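Local coordinates for protein uncharacterized ACR, COG1565 superfamily (Burkholderia thailandensis, PDB 4F3N) that is of uncharacterised function but has an S-adenosylmethionine-dependent methyltransferase fold and may symmetrically dimethylate protein arginine residues, at residues F121-A126 and T373-E378; R365-A370 and Q395-E400. All coordinates share one frame; numbering follows the deposited sequence.

Interaction 1: F121-A126 and T373-E378; sequences FAQTLA and TDVLAE
Val375 points at helix 118-136 and sets its two methyl groups against consecutive residues of it, Gln123 and Thr124. The setting is a class I (Rossmann-like) methyltransferase fold: helix 118-136 leads into the first strand of the seven-stranded sheet, 140-144, while the short helix 372-376 belongs to the connection between its last two strands, 356-362 and 407-414. Between 121-126 and 373-378 the backbones come nearest at Thr124 and Val375, whose CA atoms are 7.3 Å apart. From the CB of Val375 the side chain forks. CG1, anti to the backbone N (chi1 176°), reaches the amide end of Gln123, with 3.7 Å from Val375 CG1 to Gln123 OE1. CG2, lying beside the backbone N, comes to the hydroxyl of Thr124. Both meetings are thus of a methyl with an oxygen, at van der Waals distance. Gln123 gets there with CG beside its own backbone N (chi1 -72°), and the extended chain carries the amide obliquely across the valine, at the partly exposed margin. Leu120 and Arg127 also touch Val375, and Arg127 forms a long, weak ion pair with Glu378. One residue on, Leu376 packs on Phe387, Ala390 and Val394 of helix 384-398. Thr124 is buried, and its hydroxyl is satisfied within its own helix: OG1 bonds to the carbonyl O of Leu120, one turn back, while Val375 CG2 lies 3.9 Å from Thr124 OG1.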
loop_
_atom_site.group_PDB
_atom_site.type_symbol
_atom_site.label_atom_id
_atom_site.label_comp_id
_atom_site.label_asym_id
_atom_site.label_seq_id
_atom_site.Cartn_x
_atom_site.Cartn_y
_atom_site.Cartn_z
ATOM N N PHE A 121 9.874 -7.105 11.619
ATOM C CA PHE A 121 8.706 -7.313 10.784
ATOM C C PHE A 121 8.928 -8.435 9.788
ATOM O O PHE A 121 8.134 -9.393 9.726
ATOM C CB PHE A 121 8.272 -6.012 10.099
ATOM C CG PHE A 121 7.077 -6.182 9.224
ATOM C CD1 PHE A 121 5.792 -6.081 9.744
ATOM C CD2 PHE A 121 7.230 -6.409 7.863
ATOM C CE1 PHE A 121 4.675 -6.233 8.935
ATOM C CE2 PHE A 121 6.124 -6.575 7.022
ATOM C CZ PHE A 121 4.835 -6.475 7.554
ATOM N N ALA A 122 10.040 -8.368 9.051
ATOM C CA ALA A 122 10.333 -9.393 8.054
ATOM C C ALA A 122 10.568 -10.773 8.698
ATOM O O ALA A 122 10.158 -11.807 8.159
ATOM C CB ALA A 122 11.557 -8.982 7.234
ATOM N N GLN A 123 11.270 -10.805 9.831
ATOM C CA GLN A 123 11.486 -12.057 10.533
ATOM C C GLN A 123 10.170 -12.757 10.878
ATOM O O GLN A 123 10.058 -13.958 10.798
ATOM C CB GLN A 123 12.277 -11.839 11.810
ATOM C CG GLN A 123 13.734 -11.503 11.600
ATOM C CD GLN A 123 14.415 -11.447 12.954
ATOM O OE1 GLN A 123 14.174 -10.537 13.749
ATOM N NE2 GLN A 123 15.157 -12.494 13.274
ATOM N N THR A 124 9.193 -11.970 11.304
ATOM C CA THR A 124 7.908 -12.505 11.664
ATOM C C THR A 124 7.111 -12.887 10.447
ATOM O O THR A 124 6.522 -13.960 10.427
ATOM C CB THR A 124 7.129 -11.495 12.530
ATOM O OG1 THR A 124 7.948 -11.157 13.660
ATOM C CG2 THR A 124 5.767 -12.112 13.012
ATOM N N LEU A 125 7.063 -12.009 9.446
ATOM C CA LEU A 125 6.314 -12.306 8.195
ATOM C C LEU A 125 6.816 -13.576 7.510
ATOM O O LEU A 125 6.062 -14.250 6.852
ATOM C CB LEU A 125 6.401 -11.127 7.227
ATOM C CG LEU A 125 5.750 -11.194 5.856
ATOM C CD1 LEU A 125 4.245 -11.393 6.019
ATOM C CD2 LEU A 125 6.079 -9.897 5.058
ATOM N N ALA A 126 8.122 -13.845 7.639
ATOM C CA ALA A 126 8.743 -15.032 7.053
ATOM C C ALA A 126 8.019 -16.309 7.460
ATOM O O ALA A 126 7.942 -17.286 6.698
ATOM C CB ALA A 126 10.258 -15.081 7.383
ATOM N N THR A 373 6.256 -12.206 19.464
ATOM C CA THR A 373 6.724 -12.132 20.843
ATOM C C THR A 373 7.765 -13.205 21.079
ATOM O O THR A 373 8.655 -13.022 21.911
ATOM C CB THR A 373 5.602 -12.201 21.881
ATOM O OG1 THR A 373 4.900 -13.431 21.778
ATOM C CG2 THR A 373 4.614 -11.033 21.678
ATOM N N ASP A 374 7.674 -14.281 20.323
ATOM C CA ASP A 374 8.683 -15.366 20.418
ATOM C C ASP A 374 10.000 -14.874 19.851
ATOM O O ASP A 374 11.069 -15.105 20.426
ATOM C CB ASP A 374 8.234 -16.637 19.685
ATOM C CG ASP A 374 6.972 -17.250 20.259
ATOM O OD1 ASP A 374 6.620 -16.995 21.437
ATOM O OD2 ASP A 374 6.306 -18.008 19.503
ATOM N N VAL A 375 9.906 -14.146 18.737
ATOM C CA VAL A 375 11.062 -13.514 18.139
ATOM C C VAL A 375 11.692 -12.581 19.168
ATOM O O VAL A 375 12.878 -12.656 19.428
ATOM C CB VAL A 375 10.679 -12.723 16.865
ATOM C CG1 VAL A 375 11.889 -11.976 16.297
ATOM C CG2 VAL A 375 10.082 -13.666 15.821
ATOM N N LEU A 376 10.896 -11.694 19.755
ATOM C CA LEU A 376 11.431 -10.803 20.820
ATOM C C LEU A 376 12.081 -11.592 21.943
ATOM O O LEU A 376 13.140 -11.194 22.454
ATOM C CB LEU A 376 10.318 -9.895 21.403
ATOM C CG LEU A 376 10.672 -8.855 22.469
ATOM C CD1 LEU A 376 11.737 -7.894 21.972
ATOM C CD2 LEU A 376 9.393 -8.119 22.867
ATOM N N ALA A 377 11.467 -12.705 22.326
ATOM C CA ALA A 377 11.937 -13.491 23.493
ATOM C C ALA A 377 13.277 -14.208 23.263
ATOM O O ALA A 377 13.799 -14.819 24.195
ATOM C CB ALA A 377 10.872 -14.508 23.918
ATOM N N GLU A 378 13.803 -14.169 22.039
ATOM C CA GLU A 378 15.155 -14.676 21.732
ATOM C C GLU A 378 16.239 -13.738 22.282
ATOM O O GLU A 378 17.392 -14.147 22.471
ATOM C CB GLU A 378 15.346 -14.816 20.214
ATOM C CG GLU A 378 14.469 -15.871 19.546
ATOM C CD GLU A 378 14.498 -15.805 18.020
ATOM O OE1 GLU A 378 15.472 -15.269 17.449
ATOM O OE2 GLU A 378 13.543 -16.302 17.370
#

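Interaction 2: R365-A370 and Q395-E400; sequences RFLLNA and QKLISE
Leu367 and Ile398 mark the closest backbone approach of 365-370 and 395-400, 7.3 Å between their CA atoms, where helix 363-369 meets the last turn of helix 384-398. In this Rossmann-like methyltransferase fold the two helices lie in the connection between the edge strand 356-362 and its antiparallel neighbour 407-414, and they join through aliphatic side chains. Leu367 points into the contact and is touched by two consecutive residues. Its CD1 lies 3.8 Å from Leu397 CB, the two side chains crossing at about a right angle. The branch methyl of Ile398 covers the base of the same leucine, with Ile398 CG2 4.1 Å from Leu367 CB and 4.2 Å from Leu367 CD1. The other arm of Ile398 runs through CG1, wedged between the backbone N and the carbonyl carbon (chi1 75°), and then extends (chi2 177°) to meet Leu368 at the partly exposed side. Ile398 therefore straddles the pair, one arm on each leucine. Ser399 is the first residue to leave helical geometry, and Gln363 NE2 bonds to the carbonyl O of Leu397 near this helix end. Leu397 also packs on Leu117, Ile372 and Met403; its side chain is about 8 Å from that of Asn214, a residue of the S-adenosyl-L-homocysteine site. On the outer side the leucine and isoleucine finish methyl to methyl, Leu368 CD2 lying 4.0 Å from Ile398 CD1.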
loop_
_atom_site.group_PDB
_atom_site.type_symbol
_atom_site.label_atom_id
_atom_site.label_comp_id
_atom_site.label_asym_id
_atom_site.label_seq_id
_atom_site.Cartn_x
_atom_site.Cartn_y
_atom_site.Cartn_z
ATOM N N ARG A 365 -2.806 -8.722 15.385
ATOM C CA ARG A 365 -3.248 -10.092 15.549
ATOM C C ARG A 365 -2.428 -10.993 14.634
ATOM O O ARG A 365 -2.020 -12.068 15.034
ATOM C CB ARG A 365 -4.719 -10.167 15.199
ATOM C CG ARG A 365 -5.363 -11.511 15.373
ATOM C CD ARG A 365 -5.510 -11.847 16.833
ATOM N NE ARG A 365 -4.340 -12.500 17.343
ATOM C CZ ARG A 365 -4.254 -13.004 18.568
ATOM N NH1 ARG A 365 -3.126 -13.585 18.947
ATOM N NH2 ARG A 365 -5.286 -12.895 19.422
ATOM N N PHE A 366 -2.138 -10.540 13.414
ATOM C CA PHE A 366 -1.367 -11.334 12.449
ATOM C C PHE A 366 0.055 -11.598 12.997
ATOM O O PHE A 366 0.531 -12.738 13.009
ATOM C CB PHE A 366 -1.323 -10.581 11.115
ATOM C CG PHE A 366 -0.536 -11.267 10.021
ATOM C CD1 PHE A 366 -1.160 -12.163 9.141
ATOM C CD2 PHE A 366 0.797 -10.975 9.836
ATOM C CE1 PHE A 366 -0.449 -12.737 8.080
ATOM C CE2 PHE A 366 1.491 -11.552 8.791
ATOM C CZ PHE A 366 0.868 -12.429 7.910
ATOM N N LEU A 367 0.695 -10.526 13.477
ATOM C CA LEU A 367 2.080 -10.597 13.979
ATOM C C LEU A 367 2.138 -11.403 15.278
ATOM O O LEU A 367 3.060 -12.208 15.468
ATOM C CB LEU A 367 2.694 -9.215 14.152
ATOM C CG LEU A 367 2.976 -8.428 12.874
ATOM C CD1 LEU A 367 3.592 -7.051 13.149
ATOM C CD2 LEU A 367 3.911 -9.219 11.929
ATOM N N LEU A 368 1.188 -11.193 16.162
ATOM C CA LEU A 368 1.108 -12.030 17.358
ATOM C C LEU A 368 0.959 -13.537 17.008
ATOM O O LEU A 368 1.669 -14.390 17.552
ATOM C CB LEU A 368 -0.058 -11.595 18.233
ATOM C CG LEU A 368 0.204 -10.320 19.008
ATOM C CD1 LEU A 368 -1.148 -9.817 19.557
ATOM C CD2 LEU A 368 1.236 -10.567 20.111
ATOM N N ASN A 369 0.002 -13.837 16.140
ATOM C CA ASN A 369 -0.230 -15.209 15.689
ATOM C C ASN A 369 0.986 -15.855 15.050
ATOM O O ASN A 369 1.268 -17.063 15.265
ATOM C CB ASN A 369 -1.407 -15.236 14.739
ATOM C CG ASN A 369 -2.758 -15.050 15.418
ATOM O OD1 ASN A 369 -2.887 -15.116 16.666
ATOM N ND2 ASN A 369 -3.809 -14.835 14.602
ATOM N N ALA A 370 1.741 -15.040 14.330
ATOM C CA ALA A 370 2.917 -15.451 13.602
ATOM C C ALA A 370 4.151 -15.555 14.500
ATOM O O ALA A 370 5.215 -16.032 14.059
ATOM C CB ALA A 370 3.157 -14.470 12.442
ATOM N N GLN A 395 6.374 -3.067 20.030
ATOM C CA GLN A 395 5.231 -2.294 20.480
ATOM C C GLN A 395 4.707 -1.377 19.395
ATOM O O GLN A 395 3.496 -1.215 19.253
ATOM C CB GLN A 395 5.583 -1.495 21.753
ATOM C CG GLN A 395 4.423 -0.691 22.290
ATOM C CD GLN A 395 4.764 -0.037 23.603
ATOM O OE1 GLN A 395 5.721 0.748 23.671
ATOM N NE2 GLN A 395 3.984 -0.329 24.649
ATOM N N LYS A 396 5.589 -0.742 18.629
ATOM C CA LYS A 396 5.137 0.099 17.520
ATOM C C LYS A 396 4.349 -0.732 16.498
ATOM O O LYS A 396 3.345 -0.264 15.931
ATOM C CB LYS A 396 6.341 0.742 16.837
ATOM N N LEU A 397 4.834 -1.948 16.255
ATOM C CA LEU A 397 4.178 -2.825 15.268
ATOM C C LEU A 397 2.799 -3.334 15.705
ATOM O O LEU A 397 1.941 -3.560 14.853
ATOM C CB LEU A 397 5.059 -4.008 14.917
ATOM C CG LEU A 397 6.299 -3.705 14.083
ATOM C CD1 LEU A 397 7.204 -4.899 13.944
ATOM C CD2 LEU A 397 5.930 -3.177 12.696
ATOM N N ILE A 398 2.592 -3.524 17.012
ATOM C CA ILE A 398 1.418 -4.249 17.489
ATOM C C ILE A 398 0.500 -3.438 18.399
ATOM O O ILE A 398 -0.674 -3.798 18.557
ATOM C CB ILE A 398 1.754 -5.648 18.147
ATOM C CG1 ILE A 398 2.371 -5.503 19.548
ATOM C CG2 ILE A 398 2.679 -6.456 17.199
ATOM C CD1 ILE A 398 2.639 -6.841 20.261
ATOM N N SER A 399 0.981 -2.322 18.945
ATOM C CA SER A 399 0.132 -1.518 19.803
ATOM C C SER A 399 -1.076 -0.914 19.062
ATOM O O SER A 399 -0.958 -0.410 17.958
ATOM C CB SER A 399 0.939 -0.413 20.528
ATOM O OG SER A 399 0.026 0.456 21.177
ATOM N N GLU A 400 -2.237 -0.935 19.715
ATOM C CA GLU A 400 -3.458 -0.299 19.211
ATOM C C GLU A 400 -3.222 1.201 18.996
ATOM O O GLU A 400 -3.844 1.809 18.115
ATOM C CB GLU A 400 -4.624 -0.481 20.210
ATOM C CG GLU A 400 -5.927 0.158 19.780
ATOM C CD GLU A 400 -6.976 0.174 20.879
ATOM O OE1 GLU A 400 -6.637 0.338 22.063
ATOM O OE2 GLU A 400 -8.159 0.040 20.535
#

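Along the chain, 121-126 comes first, in the helix that leads into the first sheet strand. The next 246 residues, holding most of the central sheet, pass before 373-378 closes the long loop of interaction 1. Just before that closure the chain has laid down 365-370, and after 24 intervening residues 395-400 completes interaction 2, a short loop containing 373-378. The segments therefore alternate, and the two loops cross rather than nest. They touch at several points, among them Thr124, whose CG2 lies 3.6 Å from both Ala370 CB and Leu367 CD2. Interaction 1 joins helices 118-136 and 372-376, interaction 2 helices 363-369 and 384-398; packing between them makes one cluster.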